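Local atomic coordinates of transcriptional regulator (Vibrio vulnificus, PDB entry 4IVN), a protein that probably represses transcription of the genes for sialic acid catabolism by binding DNA, and binds the sugar phosphate N-acetylmannosamine 6-phosphate. Residues A[72-75]-A[76-80]; A[110-114]-A[115-119]; A[249-252]-A[253-257]. All blocks are in the same frame, centred on the assembly; numbering follows the deposited sequence.

Contact 1 lies in the helix-turn-helix family region, whereas contacts 2 and 3 lie on the far side of the chain's centre: contact 2 spans the turn from helix 93-111 into helix 114-126, and contact 3 lies on helix 237-257. The centre of contact 1 is about 35 Å from that of contact 2 and about 41 Å from that of contact 3, without touching either. Contacts 2 and 3 have centres about 12 Å apart and meet directly, L117 CD2 lying 3.5 Å from V249 CG1. All three touch the second subunit. The M72 side chain is about 7 Å from a bound N-acetylmannosamine 6-phosphate, and that of V251 in contact 3 is about 12 Å from one.

Contact 1: residues A[72-75]-A[76-80]; sequences MALA and VDLSQ
With CG of M72 trans to its backbone N (chi1 179°) and further bends at chi2 and chi3, the thioether runs forward along the helix until the terminal methyl meets V76, four residues on. V76 supplies the other half of this contact: its CG1 is trans to the backbone N, which leaves CG2 beside that nitrogen and facing the preceding turn. The result is a 3.6 Å approach of M72 CE to V76 CG2, the two side chains crossing at an oblique angle. CG2 of V76 also lies 3.4 Å from M72 O, the carbonyl that accepts the V76 N-H at 3.0 Å, so side chain and backbone of V76 both close on the same residue.

On another flank of the helix L74 and L78 form a second apolar pair, looser by the measure of 4.2 Å between L74 CD1 and L78 CG. The L78 N-H meets L74 O at 2.8 Å with an N-H...O angle of 166°, an almost straight bond. The last backbone bond of this contact, S79 N to A75 O, is more bent, at 140°.

Helix 7-13 borders this second flank: L8 touches L74 and L78, while L7 touches A73 and D77. The carboxylate of D77 points to the start of that helix, where its OD2 accepts hydrogen bonds from the backbone N of N6 and of L8. M72 instead packs on P231, a ligand-pocket residue, and on I273 of the second subunit, and V76 packs on Q266 of that subunit. This i to i+4 pairing belongs to the C-terminal turns of helix 67-78, in the RpiR-type helix-turn-helix region, one flank of which faces the sugar phosphate pocket and the dimer partner.

Contact 2: residues A[110-114]-A[115-119]; sequences KLIDR and KSLAR
D113 meets S116 three residues ahead, its OD1 accepting the S116 N-H at 3.2 Å in a nearly straight bond of 165°. The donor comes from well above the carboxylate plane, 62° out of it. K115 N also approaches OD1, but that bond is weak. The other carboxylate oxygen, D113 OD2, accepts from S116 OG; the modelled separation of 2.4 Å is implausibly short, so its exact length is doubtful. CG of D113 stands trans to the backbone N (chi1 163°), which swings the carboxylate forward over the first turn.

These bonds make D113 the N-cap of helix 114-126, its side chain occupying backbone N-H groups that have no carbonyl a turn earlier to receive them. The backbone carbonyl of the cap is engaged as well: L117 N bonds to D113 O at 3.1 Å. I112, the first residue past helix 93-111 to leave helical angles, leans on the new helix through I112 CG2 and L117 CD2, 4.3 Å apart.

Further out, L117 packs on L223 of strand 221-224, and I112 on L246 of helix 237-257. R119 forms a salt bridge with E221, and S116 CA lies over one face of its guanidinium, toward the rim. From the cap's other neighbour, R114, a salt bridge runs to D92 of the second subunit, whose C94 touches I112, R114 and L117.

Contact 3: residues A[249-252]-A[253-257]; sequences VLVN and SLLES
The carbonyl of V249 is gripped from both faces of its plane by S253: the hydroxyl OG arrives on one face and the backbone N on the opposite one. OG reaches V249 O at 2.7 Å, tilted 34° from the carbonyl plane. The N-H of S253 meets the same oxygen at 2.9 Å and is tilted less, by 24°. One acceptor thus holds two donors of a single residue, which satisfies the serine hydroxyl within the helix. Its torsion explains the reach, since OG sits beside the backbone N (chi1 -49°) and so is turned back toward the preceding turn.

The pattern recurs one turn later, where S257 OG donates to S253 O at 3.1 Å from above the carbonyl plane, alongside the S257 N-H to the same oxygen. The amide of N252, another flat group, is turned toward R148 and the second subunit: OD1 accepts from R148 and ND2 makes a weak hydrogen bond to S97 of the second subunit. The R148 bond orients the amide, and the weak one adds only a loose tie across the dimer interface.

Apolar side chains line another flank. V251 CG1 comes 4.2 Å from L255 CD1, and the L255 N-H bonds to V251 O at 3.0 Å. L254 CD1 reaches back along the helix to 3.9 Å from L250 O.

Outside the helix, V249, L250, S253 and L254 lean on L117, I120, V121 and V124 of helix 114-126. L254 and L255 also touch Y261 of helix 261-270, and I93 of the second subunit packs on N252, S253 and E256. Serine hydroxyls bonded back to the carbonyl four residues earlier are a familiar feature of alpha-helices, and here they occur in helix 237-257 of the alpha/beta SIS fold, whose helices pack around a parallel five-stranded sheet.

Contact 1: residues A[72-75]-A[76-80]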
ATOM      1  N   MET A  72      23.993   7.477  -5.341  1.00 30.52           N
ATOM      2  CA  MET A  72      23.344   7.111  -6.623  1.00 31.07           C
ATOM      3  C   MET A  72      24.406   6.651  -7.672  1.00 37.86           C
ATOM      4  O   MET A  72      24.252   5.576  -8.309  1.00 35.91           O
ATOM      5  CB  MET A  72      22.624   8.369  -7.168  1.00 30.13           C
ATOM      6  CG  MET A  72      21.908   8.207  -8.524  1.00 34.11           C
ATOM      7  SD  MET A  72      20.291   7.321  -8.356  1.00 37.82           S
ATOM      8  CE  MET A  72      20.889   5.749  -8.964  1.00 36.99           C
ATOM      9  N   ALA A  73      25.465   7.466  -7.876  1.00 34.56           N
ATOM     10  CA  ALA A  73      26.534   7.020  -8.824  1.00 37.46           C
ATOM     11  C   ALA A  73      27.111   5.703  -8.376  1.00 38.12           C
ATOM     12  O   ALA A  73      27.471   4.818  -9.211  1.00 40.11           O
ATOM     13  CB  ALA A  73      27.652   8.042  -8.905  1.00 39.86           C
ATOM     14  N   LEU A  74      27.266   5.571  -7.067  1.00 37.81           N
ATOM     15  CA  LEU A  74      27.811   4.322  -6.567  1.00 36.77           C
ATOM     16  C   LEU A  74      26.970   3.130  -7.043  1.00 38.94           C
ATOM     17  O   LEU A  74      27.521   2.114  -7.577  1.00 35.78           O
ATOM     18  CB  LEU A  74      27.923   4.357  -5.036  1.00 36.57           C
ATOM     19  CG  LEU A  74      28.357   3.025  -4.417  1.00 36.01           C
ATOM     20  CD1 LEU A  74      29.795   2.629  -4.889  1.00 40.19           C
ATOM     21  CD2 LEU A  74      28.357   3.099  -2.908  1.00 34.53           C
ATOM     22  N   ALA A  75      25.638   3.231  -6.857  1.00 36.22           N
ATOM     23  CA  ALA A  75      24.752   2.081  -7.141  1.00 39.53           C
ATOM     24  C   ALA A  75      24.790   1.788  -8.651  1.00 42.03           C
ATOM     25  O   ALA A  75      24.797   0.641  -9.077  1.00 41.98           O
ATOM     26  CB  ALA A  75      23.292   2.340  -6.620  1.00 35.99           C
ATOM     27  N   VAL A  76      24.835   2.845  -9.461  1.00 43.81           N
ATOM     28  CA  VAL A  76      24.874   2.695 -10.911  1.00 43.37           C
ATOM     29  C   VAL A  76      26.203   2.048 -11.297  1.00 46.98           C
ATOM     30  O   VAL A  76      26.202   1.134 -12.141  1.00 52.07           O
ATOM     31  CB  VAL A  76      24.701   4.036 -11.629  1.00 40.62           C
ATOM     32  CG1 VAL A  76      24.941   3.903 -13.150  1.00 43.16           C
ATOM     33  CG2 VAL A  76      23.297   4.568 -11.375  1.00 44.04           C
ATOM     34  N   ASP A  77      27.304   2.454 -10.624  1.00 44.58           N
ATOM     35  CA  ASP A  77      28.656   1.968 -10.937  1.00 48.86           C
ATOM     36  C   ASP A  77      28.728   0.457 -10.587  1.00 54.24           C
ATOM     37  O   ASP A  77      29.227  -0.373 -11.399  1.00 56.34           O
ATOM     38  CB  ASP A  77      29.719   2.796 -10.192  1.00 52.98           C
ATOM     39  CG  ASP A  77      31.115   2.725 -10.826  1.00 66.58           C
ATOM     40  OD1 ASP A  77      31.233   2.618 -12.089  1.00 73.09           O
ATOM     41  OD2 ASP A  77      32.112   2.800 -10.037  1.00 59.17           O
ATOM     42  N   LEU A  78      28.177   0.075  -9.436  1.00 47.73           N
ATOM     43  CA  LEU A  78      28.116  -1.343  -9.043  1.00 52.40           C
ATOM     44  C   LEU A  78      27.285  -2.182 -10.011  1.00 53.92           C
ATOM     45  O   LEU A  78      27.573  -3.349 -10.248  1.00 60.12           O
ATOM     46  CB  LEU A  78      27.564  -1.466  -7.623  1.00 48.67           C
ATOM     47  CG  LEU A  78      28.548  -1.077  -6.495  1.00 49.90           C
ATOM     48  CD1 LEU A  78      27.873  -1.129  -5.143  1.00 49.89           C
ATOM     49  CD2 LEU A  78      29.768  -1.976  -6.490  1.00 52.17           C
ATOM     50  N   SER A  79      26.212  -1.576 -10.503  1.00 57.86           N
ATOM     51  CA  SER A  79      25.210  -2.201 -11.359  1.00 61.23           C
ATOM     52  C   SER A  79      25.717  -3.042 -12.529  1.00 72.71           C
ATOM     53  O   SER A  79      25.027  -3.981 -12.983  1.00 73.62           O
ATOM     54  CB  SER A  79      24.359  -1.109 -11.965  1.00 59.22           C
ATOM     55  OG  SER A  79      23.026  -1.371 -11.636  1.00 62.93           O
ATOM     56  N   GLN A  80      26.883  -2.683 -13.053  1.00 74.00           N
ATOM     57  CA  GLN A  80      27.455  -3.425 -14.170  1.00 92.13           C
ATOM     58  C   GLN A  80      28.133  -4.726 -13.711  1.00 98.84           C
ATOM     59  O   GLN A  80      28.895  -5.323 -14.474  1.00103.30           O
ATOM     60  CB  GLN A  80      28.430  -2.552 -14.957  1.00 96.22           C
ATOM     61  CG  GLN A  80      28.156  -1.062 -14.824  1.00 99.68           C
ATOM     62  CD  GLN A  80      29.427  -0.256 -14.612  1.00 96.67           C
ATOM     63  OE1 GLN A  80      29.389   0.969 -14.556  1.00105.29           O
ATOM     64  NE2 GLN A  80      30.552  -0.941 -14.479  1.00 93.40           N
TER

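Contact 2: residues A[110-114]-A[115-119]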
ATOM      1  N   LYS A 110      10.381  -9.819  13.400  1.00 45.79           N
ATOM      2  CA  LYS A 110      11.332 -10.124  14.455  1.00 49.53           C
ATOM      3  C   LYS A 110      11.950  -8.882  15.022  1.00 54.16           C
ATOM      4  O   LYS A 110      12.198  -8.829  16.213  1.00 54.04           O
ATOM      5  CB  LYS A 110      12.472 -11.042  14.020  1.00 56.99           C
ATOM      6  CG  LYS A 110      12.098 -12.286  13.250  1.00 62.40           C
ATOM      7  CD  LYS A 110      13.266 -12.673  12.344  1.00 65.75           C
ATOM      8  CE  LYS A 110      13.269 -14.165  12.011  1.00 71.49           C
ATOM      9  NZ  LYS A 110      14.622 -14.555  11.499  1.00 75.32           N
ATOM     10  N   LEU A 111      12.220  -7.900  14.150  1.00 51.15           N
ATOM     11  CA  LEU A 111      12.812  -6.597  14.485  1.00 55.41           C
ATOM     12  C   LEU A 111      11.924  -5.647  15.269  1.00 51.59           C
ATOM     13  O   LEU A 111      12.430  -4.712  15.817  1.00 44.12           O
ATOM     14  CB  LEU A 111      13.107  -5.803  13.187  1.00 57.68           C
ATOM     15  CG  LEU A 111      14.154  -6.200  12.147  1.00 58.03           C
ATOM     16  CD1 LEU A 111      14.173  -5.094  11.072  1.00 59.49           C
ATOM     17  CD2 LEU A 111      15.528  -6.440  12.769  1.00 51.51           C
ATOM     18  N   ILE A 112      10.601  -5.814  15.255  1.00 50.08           N
ATOM     19  CA  ILE A 112       9.723  -4.801  15.873  1.00 49.44           C
ATOM     20  C   ILE A 112      10.071  -4.610  17.352  1.00 43.48           C
ATOM     21  O   ILE A 112      10.246  -5.528  18.063  1.00 47.34           O
ATOM     22  CB  ILE A 112       8.198  -5.059  15.632  1.00 50.17           C
ATOM     23  CG1 ILE A 112       7.767  -4.330  14.356  1.00 58.24           C
ATOM     24  CG2 ILE A 112       7.353  -4.582  16.807  1.00 50.43           C
ATOM     25  CD1 ILE A 112       6.678  -5.064  13.601  1.00 61.79           C
ATOM     26  N   ASP A 113      10.283  -3.368  17.743  1.00 51.65           N
ATOM     27  CA  ASP A 113      10.622  -3.036  19.128  1.00 49.25           C
ATOM     28  C   ASP A 113       9.292  -2.840  19.836  1.00 44.50           C
ATOM     29  O   ASP A 113       8.585  -1.868  19.567  1.00 39.14           O
ATOM     30  CB  ASP A 113      11.439  -1.738  19.101  1.00 49.83           C
ATOM     31  CG  ASP A 113      11.520  -1.064  20.460  1.00 54.99           C
ATOM     32  OD1 ASP A 113      11.152  -1.644  21.477  1.00 52.05           O
ATOM     33  OD2 ASP A 113      11.928   0.080  20.467  1.00 64.78           O
ATOM     34  N   ARG A 114       8.939  -3.785  20.695  1.00 43.00           N
ATOM     35  CA  ARG A 114       7.610  -3.827  21.266  1.00 41.80           C
ATOM     36  C   ARG A 114       7.416  -2.728  22.325  1.00 40.22           C
ATOM     37  O   ARG A 114       6.259  -2.302  22.542  1.00 39.62           O
ATOM     38  CB  ARG A 114       7.332  -5.200  21.892  1.00 45.18           C
ATOM     39  CG  ARG A 114       6.741  -6.209  20.896  1.00 52.76           C
ATOM     40  CD  ARG A 114       7.815  -6.938  20.091  1.00 57.95           C
ATOM     41  NE  ARG A 114       7.334  -8.035  19.203  1.00 62.98           N
ATOM     42  CZ  ARG A 114       6.345  -8.908  19.458  1.00 68.55           C
ATOM     43  NH1 ARG A 114       5.644  -8.866  20.578  1.00 61.99           N
ATOM     44  NH2 ARG A 114       6.028  -9.841  18.565  1.00 70.30           N
ATOM     45  N   LYS A 115       8.534  -2.309  22.964  1.00 37.39           N
ATOM     46  CA  LYS A 115       8.526  -1.199  23.928  1.00 42.96           C
ATOM     47  C   LYS A 115       8.181   0.119  23.201  1.00 40.86           C
ATOM     48  O   LYS A 115       7.350   0.838  23.700  1.00 41.96           O
ATOM     49  CB  LYS A 115       9.868  -1.022  24.716  1.00 44.68           C
ATOM     50  CG  LYS A 115      10.302  -2.223  25.575  1.00 47.51           C
ATOM     51  CD  LYS A 115       9.211  -2.590  26.592  1.00 51.11           C
ATOM     52  CE  LYS A 115       9.765  -3.063  27.947  1.00 55.20           C
ATOM     53  NZ  LYS A 115       8.649  -3.227  28.959  1.00 55.31           N
ATOM     54  N   SER A 116       8.793   0.427  22.036  1.00 41.32           N
ATOM     55  CA  SER A 116       8.373   1.607  21.280  1.00 36.71           C
ATOM     56  C   SER A 116       6.942   1.546  20.836  1.00 34.71           C
ATOM     57  O   SER A 116       6.270   2.551  20.845  1.00 35.48           O
ATOM     58  CB  SER A 116       9.192   1.908  19.976  1.00 39.22           C
ATOM     59  OG  SER A 116      10.606   2.043  20.221  1.00 46.80           O
ATOM     60  N   LEU A 117       6.565   0.400  20.244  1.00 35.22           N
ATOM     61  CA  LEU A 117       5.242   0.162  19.715  1.00 36.86           C
ATOM     62  C   LEU A 117       4.172   0.504  20.796  1.00 37.24           C
ATOM     63  O   LEU A 117       3.191   1.240  20.474  1.00 33.93           O
ATOM     64  CB  LEU A 117       5.119  -1.314  19.283  1.00 34.97           C
ATOM     65  CG  LEU A 117       3.740  -1.706  18.721  1.00 40.44           C
ATOM     66  CD1 LEU A 117       3.318  -0.871  17.499  1.00 35.91           C
ATOM     67  CD2 LEU A 117       3.663  -3.207  18.420  1.00 40.38           C
ATOM     68  N   ALA A 118       4.338  -0.035  22.023  1.00 36.70           N
ATOM     69  CA  ALA A 118       3.338   0.249  23.119  1.00 34.99           C
ATOM     70  C   ALA A 118       3.234   1.748  23.406  1.00 35.57           C
ATOM     71  O   ALA A 118       2.126   2.298  23.515  1.00 32.87           O
ATOM     72  CB  ALA A 118       3.636  -0.560  24.393  1.00 40.99           C
ATOM     73  N   ARG A 119       4.391   2.425  23.456  1.00 33.64           N
ATOM     74  CA  ARG A 119       4.333   3.827  23.598  1.00 36.08           C
ATOM     75  C   ARG A 119       3.630   4.555  22.451  1.00 33.17           C
ATOM     76  O   ARG A 119       2.912   5.519  22.694  1.00 31.95           O
ATOM     77  CB  ARG A 119       5.726   4.390  23.771  1.00 40.56           C
ATOM     78  CG  ARG A 119       6.153   4.266  25.199  1.00 39.12           C
ATOM     79  CD  ARG A 119       7.300   5.232  25.415  1.00 43.00           C
ATOM     80  NE  ARG A 119       8.344   5.111  24.356  1.00 39.39           N
ATOM     81  CZ  ARG A 119       9.296   4.203  24.329  1.00 36.71           C
ATOM     82  NH1 ARG A 119       9.375   3.248  25.290  1.00 38.98           N
ATOM     83  NH2 ARG A 119      10.175   4.236  23.341  1.00 36.03           N
TER

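Contact 3: residues A[249-252]-A[253-257]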
ATOM      1  N   VAL A 249       0.086  -3.532  12.579  1.00 33.84           N
ATOM      2  CA  VAL A 249       0.362  -3.827  13.978  1.00 37.26           C
ATOM      3  C   VAL A 249       0.067  -2.632  14.885  1.00 38.13           C
ATOM      4  O   VAL A 249      -0.553  -2.783  15.947  1.00 41.42           O
ATOM      5  CB  VAL A 249       1.816  -4.325  14.146  1.00 39.70           C
ATOM      6  CG1 VAL A 249       2.092  -4.569  15.598  1.00 44.42           C
ATOM      7  CG2 VAL A 249       2.071  -5.606  13.328  1.00 36.68           C
ATOM      8  N   LEU A 250       0.341  -1.422  14.416  1.00 38.89           N
ATOM      9  CA  LEU A 250      -0.021  -0.281  15.217  1.00 33.59           C
ATOM     10  C   LEU A 250      -1.506  -0.283  15.479  1.00 32.20           C
ATOM     11  O   LEU A 250      -1.913  -0.142  16.601  1.00 30.97           O
ATOM     12  CB  LEU A 250       0.471   1.048  14.546  1.00 34.85           C
ATOM     13  CG  LEU A 250       0.067   2.345  15.218  1.00 40.16           C
ATOM     14  CD1 LEU A 250       0.458   2.446  16.725  1.00 37.56           C
ATOM     15  CD2 LEU A 250       0.572   3.589  14.435  1.00 34.94           C
ATOM     16  N   VAL A 251      -2.338  -0.348  14.434  1.00 31.64           N
ATOM     17  CA  VAL A 251      -3.783  -0.163  14.578  1.00 34.03           C
ATOM     18  C   VAL A 251      -4.381  -1.391  15.217  1.00 36.76           C
ATOM     19  O   VAL A 251      -5.246  -1.269  16.061  1.00 36.49           O
ATOM     20  CB  VAL A 251      -4.470   0.218  13.226  1.00 34.30           C
ATOM     21  CG1 VAL A 251      -5.987   0.426  13.393  1.00 32.24           C
ATOM     22  CG2 VAL A 251      -3.757   1.492  12.753  1.00 31.69           C
ATOM     23  N   ASN A 252      -3.859  -2.563  14.898  1.00 34.98           N
ATOM     24  CA  ASN A 252      -4.339  -3.736  15.637  1.00 40.62           C
ATOM     25  C   ASN A 252      -4.056  -3.726  17.161  1.00 37.40           C
ATOM     26  O   ASN A 252      -4.875  -4.250  17.932  1.00 36.95           O
ATOM     27  CB  ASN A 252      -3.825  -5.021  15.004  1.00 37.67           C
ATOM     28  CG  ASN A 252      -4.385  -5.219  13.580  1.00 35.65           C
ATOM     29  OD1 ASN A 252      -5.323  -4.524  13.176  1.00 34.16           O
ATOM     30  ND2 ASN A 252      -3.776  -6.098  12.817  1.00 36.33           N
ATOM     31  N   SER A 253      -2.890  -3.216  17.580  1.00 41.31           N
ATOM     32  CA  SER A 253      -2.626  -2.999  19.015  1.00 41.99           C
ATOM     33  C   SER A 253      -3.594  -2.059  19.615  1.00 41.20           C
ATOM     34  O   SER A 253      -4.124  -2.346  20.712  1.00 41.39           O
ATOM     35  CB  SER A 253      -1.232  -2.509  19.314  1.00 38.43           C
ATOM     36  OG  SER A 253      -0.386  -3.340  18.625  1.00 38.78           O
ATOM     37  N   LEU A 254      -3.857  -0.955  18.918  1.00 39.93           N
ATOM     38  CA  LEU A 254      -4.864  -0.003  19.395  1.00 39.22           C
ATOM     39  C   LEU A 254      -6.217  -0.716  19.644  1.00 40.12           C
ATOM     40  O   LEU A 254      -6.860  -0.526  20.700  1.00 38.20           O
ATOM     41  CB  LEU A 254      -5.072   1.156  18.417  1.00 35.19           C
ATOM     42  CG  LEU A 254      -4.150   2.357  18.512  1.00 38.60           C
ATOM     43  CD1 LEU A 254      -4.042   3.033  17.140  1.00 43.41           C
ATOM     44  CD2 LEU A 254      -4.538   3.279  19.691  1.00 37.51           C
ATOM     45  N   LEU A 255      -6.645  -1.519  18.662  1.00 36.01           N
ATOM     46  CA  LEU A 255      -7.908  -2.215  18.751  1.00 35.56           C
ATOM     47  C   LEU A 255      -7.864  -3.212  19.915  1.00 40.18           C
ATOM     48  O   LEU A 255      -8.838  -3.416  20.621  1.00 36.95           O
ATOM     49  CB  LEU A 255      -8.204  -2.928  17.421  1.00 36.66           C
ATOM     50  CG  LEU A 255      -8.835  -1.941  16.405  1.00 35.79           C
ATOM     51  CD1 LEU A 255      -8.668  -2.440  14.988  1.00 37.35           C
ATOM     52  CD2 LEU A 255     -10.344  -1.746  16.718  1.00 37.17           C
ATOM     53  N   GLU A 256      -6.686  -3.759  20.171  1.00 40.57           N
ATOM     54  CA  GLU A 256      -6.594  -4.702  21.290  1.00 42.99           C
ATOM     55  C   GLU A 256      -6.594  -3.948  22.618  1.00 44.07           C
ATOM     56  O   GLU A 256      -7.187  -4.415  23.562  1.00 43.97           O
ATOM     57  CB  GLU A 256      -5.362  -5.510  21.161  1.00 45.61           C
ATOM     58  CG  GLU A 256      -5.165  -6.454  22.314  1.00 53.62           C
ATOM     59  CD  GLU A 256      -4.775  -7.785  21.789  1.00 72.50           C
ATOM     60  OE1 GLU A 256      -5.620  -8.402  21.099  1.00 82.05           O
ATOM     61  OE2 GLU A 256      -3.626  -8.201  22.050  1.00 81.00           O
ATOM     62  N   SER A 257      -5.960  -2.768  22.710  1.00 42.14           N
ATOM     63  CA  SER A 257      -5.911  -2.064  24.006  1.00 45.40           C
ATOM     64  C   SER A 257      -7.209  -1.343  24.269  1.00 48.08           C
ATOM     65  O   SER A 257      -7.588  -1.166  25.420  1.00 45.53           O
ATOM     66  CB  SER A 257      -4.732  -1.099  24.112  1.00 48.56           C
ATOM     67  OG  SER A 257      -3.547  -1.708  23.676  1.00 45.74           O
TER